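Local structure of phosphoserine aminotransferase SerC (Cytophaga hutchinsonii ATCC 33406, 3FFR) at residues 213-216 with 221-224; 70-75 with 223-228. The protein probably catalyses the pyridoxal-phosphate-dependent transfer of an amino group from glutamate to 3-phosphohydroxypyruvate, giving phosphoserine for serine biosynthesis. All blocks are in the same frame, centred on the assembly; numbering follows the deposited sequence.

Contact 1: residues 213-216 with 221-224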
loop_
_atom_site.group_PDB
_atom_site.type_symbol
_atom_site.label_atom_id
_atom_site.label_comp_id
_atom_site.label_asym_id
_atom_site.label_seq_id
_atom_site.Cartn_x
_atom_site.Cartn_y
_atom_site.Cartn_z
ATOM N N LYS A 213 -21.242 7.453 7.417
ATOM C CA LYS A 213 -22.152 6.740 8.321
ATOM C C LYS A 213 -23.604 6.814 7.828
ATOM O O LYS A 213 -24.362 5.831 7.925
ATOM C CB LYS A 213 -22.020 7.265 9.757
ATOM C CG LYS A 213 -20.690 6.857 10.372
ATOM C CD LYS A 213 -20.322 7.633 11.607
ATOM C CE LYS A 213 -21.190 7.365 12.738
ATOM N NZ LYS A 213 -20.749 8.289 13.834
ATOM N N ALA A 214 -23.983 7.968 7.300
ATOM C CA ALA A 214 -25.343 8.156 6.742
ATOM C C ALA A 214 -25.591 7.248 5.525
ATOM O O ALA A 214 -26.664 6.670 5.359
ATOM C CB ALA A 214 -25.593 9.639 6.371
ATOM N N LEU A 215 -24.594 7.125 4.661
ATOM C CA LEU A 215 -24.739 6.260 3.467
ATOM C C LEU A 215 -24.836 4.800 3.852
ATOM O O LEU A 215 -25.661 4.056 3.330
ATOM C CB LEU A 215 -23.563 6.415 2.514
ATOM C CG LEU A 215 -23.558 7.707 1.748
ATOM C CD1 LEU A 215 -22.392 7.659 0.731
ATOM C CD2 LEU A 215 -24.922 7.902 1.056
ATOM N N LEU A 216 -24.014 4.415 4.814
ATOM C CA LEU A 216 -24.023 3.029 5.305
ATOM C C LEU A 216 -25.397 2.737 5.914
ATOM O O LEU A 216 -25.959 1.673 5.707
ATOM C CB LEU A 216 -22.907 2.773 6.335
ATOM C CG LEU A 216 -22.778 1.323 6.843
ATOM C CD1 LEU A 216 -22.504 0.378 5.722
ATOM C CD2 LEU A 216 -21.717 1.209 7.910
ATOM N N SER A 221 -23.546 -0.034 0.365
ATOM C CA SER A 221 -22.185 -0.503 0.672
ATOM C C SER A 221 -21.250 0.662 0.455
ATOM O O SER A 221 -21.315 1.325 -0.593
ATOM C CB SER A 221 -21.744 -1.636 -0.231
ATOM O OG SER A 221 -20.374 -1.898 0.010
ATOM N N ILE A 222 -20.397 0.915 1.444
ATOM C CA ILE A 222 -19.367 1.968 1.369
ATOM C C ILE A 222 -17.964 1.361 1.338
ATOM O O ILE A 222 -16.937 2.076 1.393
ATOM C CB ILE A 222 -19.472 3.037 2.465
ATOM C CG1 ILE A 222 -19.403 2.422 3.882
ATOM C CG2 ILE A 222 -20.749 3.871 2.236
ATOM C CD1 ILE A 222 -19.305 3.460 4.993
ATOM N N GLY A 223 -17.952 0.032 1.236
ATOM C CA GLY A 223 -16.709 -0.707 1.139
ATOM C C GLY A 223 -16.552 -1.832 2.138
ATOM O O GLY A 223 -17.514 -2.360 2.676
ATOM N N THR A 224 -15.275 -2.130 2.408
ATOM C CA THR A 224 -14.914 -3.227 3.311
ATOM C C THR A 224 -13.893 -2.750 4.338
ATOM O O THR A 224 -14.277 -2.101 5.316
ATOM C CB THR A 224 -14.447 -4.510 2.574
ATOM O OG1 THR A 224 -13.257 -4.263 1.816
ATOM C CG2 THR A 224 -15.572 -5.105 1.682
#
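Leu215 and Leu216, near the C-terminal end of helix 206-217, pack against Ile222 in the loop that leads away from that helix toward helix 228-235. Apolar side chains hold the loop between helices 206-217 and 228-235 to the first of them, with 179 Å² buried and no hydrogen bond across. The two backbones come nearest at Ser221, whose CA lies 6.1 Å from Leu216 CA. Its CB points away from the helix; Ser221 OG receives a weak bond from Gly223 N at 3.3 Å, the i to i+2 spacing of an ST turn, and also bonds to the backbone O of Glu104 of the second subunit.

Ile222 follows and carries the contact. With CG1 placed between its backbone N and carbonyl carbon (chi1 57°), each of its two branches takes a different leucine: Ile222 CG2 meets Leu215 CB at 3.8 Å, while Ile222 CD1 reaches Leu216 CB at 3.9 Å. Leu215 also borders a bound polyethylene glycol molecule, probably from the crystallisation liquor. Leu216, its CG anti to the backbone N (chi1 -176°), crosses the isoleucine at about a right angle and brings Leu216 CD1 to 4.1 Å from Ile222 CG1. If an alanine stood here, both branches would be gone, and the two leucines would probably lose their apolar mate, opening a gap between loop and helix.

Gly223 comes next with phi 128°, where a CB would collide with the carbonyl O of Ile222. At the end of the segment, Thr224 turns to the dimer interface, where Thr224 OG1 is hydrogen-bonded to Glu75 OE2 of the second subunit.

Contact 2: residues 70-75 with 223-228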
loop_
_atom_site.group_PDB
_atom_site.type_symbol
_atom_site.label_atom_id
_atom_site.label_comp_id
_atom_site.label_asym_id
_atom_site.label_seq_id
_atom_site.Cartn_x
_atom_site.Cartn_y
_atom_site.Cartn_z
ATOM N N ALA A 70 -2.462 7.875 -2.812
ATOM C CA ALA A 70 -3.451 8.959 -3.005
ATOM C C ALA A 70 -4.549 8.482 -3.956
ATOM O O ALA A 70 -5.724 8.838 -3.822
ATOM C CB ALA A 70 -2.791 10.284 -3.514
ATOM N N THR A 71 -4.156 7.642 -4.894
ATOM C CA THR A 71 -5.102 7.098 -5.887
ATOM C C THR A 71 -6.179 6.246 -5.184
ATOM O O THR A 71 -7.388 6.351 -5.458
ATOM C CB THR A 71 -4.384 6.292 -6.990
ATOM O OG1 THR A 71 -3.408 7.126 -7.642
ATOM C CG2 THR A 71 -5.373 5.763 -8.064
ATOM N N GLU A 72 -5.751 5.486 -4.187
ATOM C CA GLU A 72 -6.695 4.735 -3.379
ATOM C C GLU A 72 -7.697 5.700 -2.713
ATOM O O GLU A 72 -8.904 5.448 -2.690
ATOM C CB GLU A 72 -6.026 3.909 -2.281
ATOM C CG GLU A 72 -7.087 3.167 -1.512
ATOM C CD GLU A 72 -6.668 2.314 -0.324
ATOM O OE1 GLU A 72 -5.474 2.224 0.008
ATOM O OE2 GLU A 72 -7.608 1.714 0.283
ATOM N N ILE A 73 -7.157 6.792 -2.175
ATOM C CA ILE A 73 -7.950 7.815 -1.495
ATOM C C ILE A 73 -9.012 8.421 -2.462
ATOM O O ILE A 73 -10.193 8.589 -2.083
ATOM C CB ILE A 73 -7.108 8.884 -0.771
ATOM C CG1 ILE A 73 -6.316 8.238 0.373
ATOM C CG2 ILE A 73 -8.037 10.012 -0.231
ATOM C CD1 ILE A 73 -5.176 9.115 0.893
ATOM N N TRP A 74 -8.636 8.655 -3.712
ATOM C CA TRP A 74 -9.664 9.122 -4.683
ATOM C C TRP A 74 -10.871 8.154 -4.689
ATOM O O TRP A 74 -12.032 8.522 -4.628
ATOM C CB TRP A 74 -9.134 9.159 -6.094
ATOM C CG TRP A 74 -8.193 10.249 -6.437
ATOM C CD1 TRP A 74 -7.976 11.427 -5.782
ATOM C CD2 TRP A 74 -7.348 10.278 -7.594
ATOM N NE1 TRP A 74 -7.037 12.189 -6.464
ATOM C CE2 TRP A 74 -6.640 11.501 -7.577
ATOM C CE3 TRP A 74 -7.135 9.399 -8.637
ATOM C CZ2 TRP A 74 -5.763 11.859 -8.596
ATOM C CZ3 TRP A 74 -6.249 9.736 -9.620
ATOM C CH2 TRP A 74 -5.556 10.943 -9.591
ATOM N N GLU A 75 -10.565 6.876 -4.838
ATOM C CA GLU A 75 -11.609 5.839 -4.869
ATOM C C GLU A 75 -12.444 5.813 -3.593
ATOM O O GLU A 75 -13.690 5.763 -3.642
ATOM C CB GLU A 75 -11.000 4.462 -5.150
ATOM C CG GLU A 75 -12.053 3.365 -5.310
ATOM C CD GLU A 75 -11.433 2.001 -5.518
ATOM O OE1 GLU A 75 -11.051 1.391 -4.512
ATOM O OE2 GLU A 75 -11.465 1.527 -6.654
ATOM N N GLY A 223 -17.952 0.032 1.236
ATOM C CA GLY A 223 -16.709 -0.707 1.139
ATOM C C GLY A 223 -16.552 -1.832 2.138
ATOM O O GLY A 223 -17.514 -2.360 2.676
ATOM N N THR A 224 -15.275 -2.130 2.408
ATOM C CA THR A 224 -14.914 -3.227 3.311
ATOM C C THR A 224 -13.893 -2.750 4.338
ATOM O O THR A 224 -14.277 -2.101 5.316
ATOM C CB THR A 224 -14.447 -4.510 2.574
ATOM O OG1 THR A 224 -13.257 -4.263 1.816
ATOM C CG2 THR A 224 -15.572 -5.105 1.682
ATOM N N TYR A 225 -12.634 -3.087 4.118
ATOM C CA TYR A 225 -11.568 -2.741 5.079
ATOM C C TYR A 225 -11.295 -1.266 5.181
ATOM O O TYR A 225 -10.886 -0.763 6.246
ATOM C CB TYR A 225 -10.263 -3.555 4.808
ATOM C CG TYR A 225 -9.506 -3.146 3.584
ATOM C CD1 TYR A 225 -10.042 -3.310 2.312
ATOM C CD2 TYR A 225 -8.268 -2.570 3.692
ATOM C CE1 TYR A 225 -9.360 -2.888 1.182
ATOM C CE2 TYR A 225 -7.556 -2.150 2.563
ATOM C CZ TYR A 225 -8.117 -2.294 1.315
ATOM O OH TYR A 225 -7.443 -1.854 0.207
ATOM N N HIS A 226 -11.473 -0.558 4.081
ATOM C CA HIS A 226 -11.223 0.872 4.052
ATOM C C HIS A 226 -12.453 1.754 3.965
ATOM O O HIS A 226 -12.431 2.817 3.343
ATOM C CB HIS A 226 -10.107 1.302 3.088
ATOM C CG HIS A 226 -8.721 1.020 3.611
ATOM N ND1 HIS A 226 -7.578 1.133 2.838
ATOM C CD2 HIS A 226 -8.311 0.599 4.828
ATOM C CE1 HIS A 226 -6.521 0.829 3.576
ATOM N NE2 HIS A 226 -6.944 0.468 4.782
ATOM N N THR A 227 -13.525 1.314 4.612
ATOM C CA THR A 227 -14.615 2.230 4.864
ATOM C C THR A 227 -14.084 3.199 5.904
ATOM O O THR A 227 -13.180 2.872 6.684
ATOM C CB THR A 227 -15.898 1.582 5.431
ATOM O OG1 THR A 227 -15.689 1.131 6.796
ATOM C CG2 THR A 227 -16.377 0.440 4.509
ATOM N N ILE A 228 -14.661 4.404 5.940
ATOM C CA ILE A 228 -14.279 5.355 6.973
ATOM C C ILE A 228 -14.492 4.776 8.399
ATOM O O ILE A 228 -13.600 4.857 9.233
ATOM C CB ILE A 228 -14.951 6.739 6.773
ATOM C CG1 ILE A 228 -14.246 7.453 5.601
ATOM C CG2 ILE A 228 -14.816 7.618 8.046
ATOM C CD1 ILE A 228 -14.986 8.706 5.143
HETATM O O HOH W 1 -5.180 -0.406 0.348
#
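The Glu72 carboxylate meets the His226 imidazole at its edge, with Glu72 CD in the ring plane and the two planes 23° apart. Over one face of that imidazole lies Tyr225 CE2, 3.2 Å above the plane and over the ring centre. The phenol in turn has His226 CB above one face, at 4.2 Å, and in its own plane Thr224 OG1 and a water at the edge.

The bond that joins the segments runs from His226 ND1 to Glu72 OE2, 2.6 Å long and nearly straight (174°). It approaches on the syn side of the carboxylate, somewhat tilted from its plane, and lies close to the plane of the imidazole. Glu72 spans the distance with an extended chain, CG anti to the backbone N (chi1 -180°). The same water bridges the other carboxylate oxygen to the phenol: it donates to Glu72 OE1 at 2.7 Å and is hydrogen-bonded to Tyr225 OH, also at 2.7 Å. Direct and water-mediated links thus fix the rotation of the carboxylate, whose Glu72 OE2 also forms a salt bridge with Arg76 NE. His226 NE2 bonds to Glu242 OE1, and carboxylates at both ring nitrogens could favour a positively charged imidazole.

Glu72 thereby ties a type I turn, Thr224 to Thr227, to the start of helix 70-81, where Thr71 OG1 bonds to OP3 of the cofactor-modified lysine at position 191. Leu67 of strand 62-67 touches both Glu72 and His226, and Thr227 N-caps helix 228-235, whose first residue, Ile228, packs on helix 206-217 and strand 200-205.

Overall arrangement
The two contacts, with centres about 11 Å apart, share Gly223 and Thr224 and lie on the same side of the chain's centre. They meet where Ile222 O packs on Thr227 CG2, 3.6 Å apart. Along the chain, helix 70-81 comes first, then helix 206-217, and last the loop 218-227, which both contacts use: contact 1 packs the middle of the loop on the preceding helix, contact 2 ties its end to a helix almost 150 residues earlier. Strand 200-205 of the seven-stranded sheet runs into helix 206-217, and the loop leads to helix 228-235. Both contacts touch the second subunit; the loop thus lies against edge strand 62-67, the helix bearing a cofactor-phosphate ligand and the dimer interface.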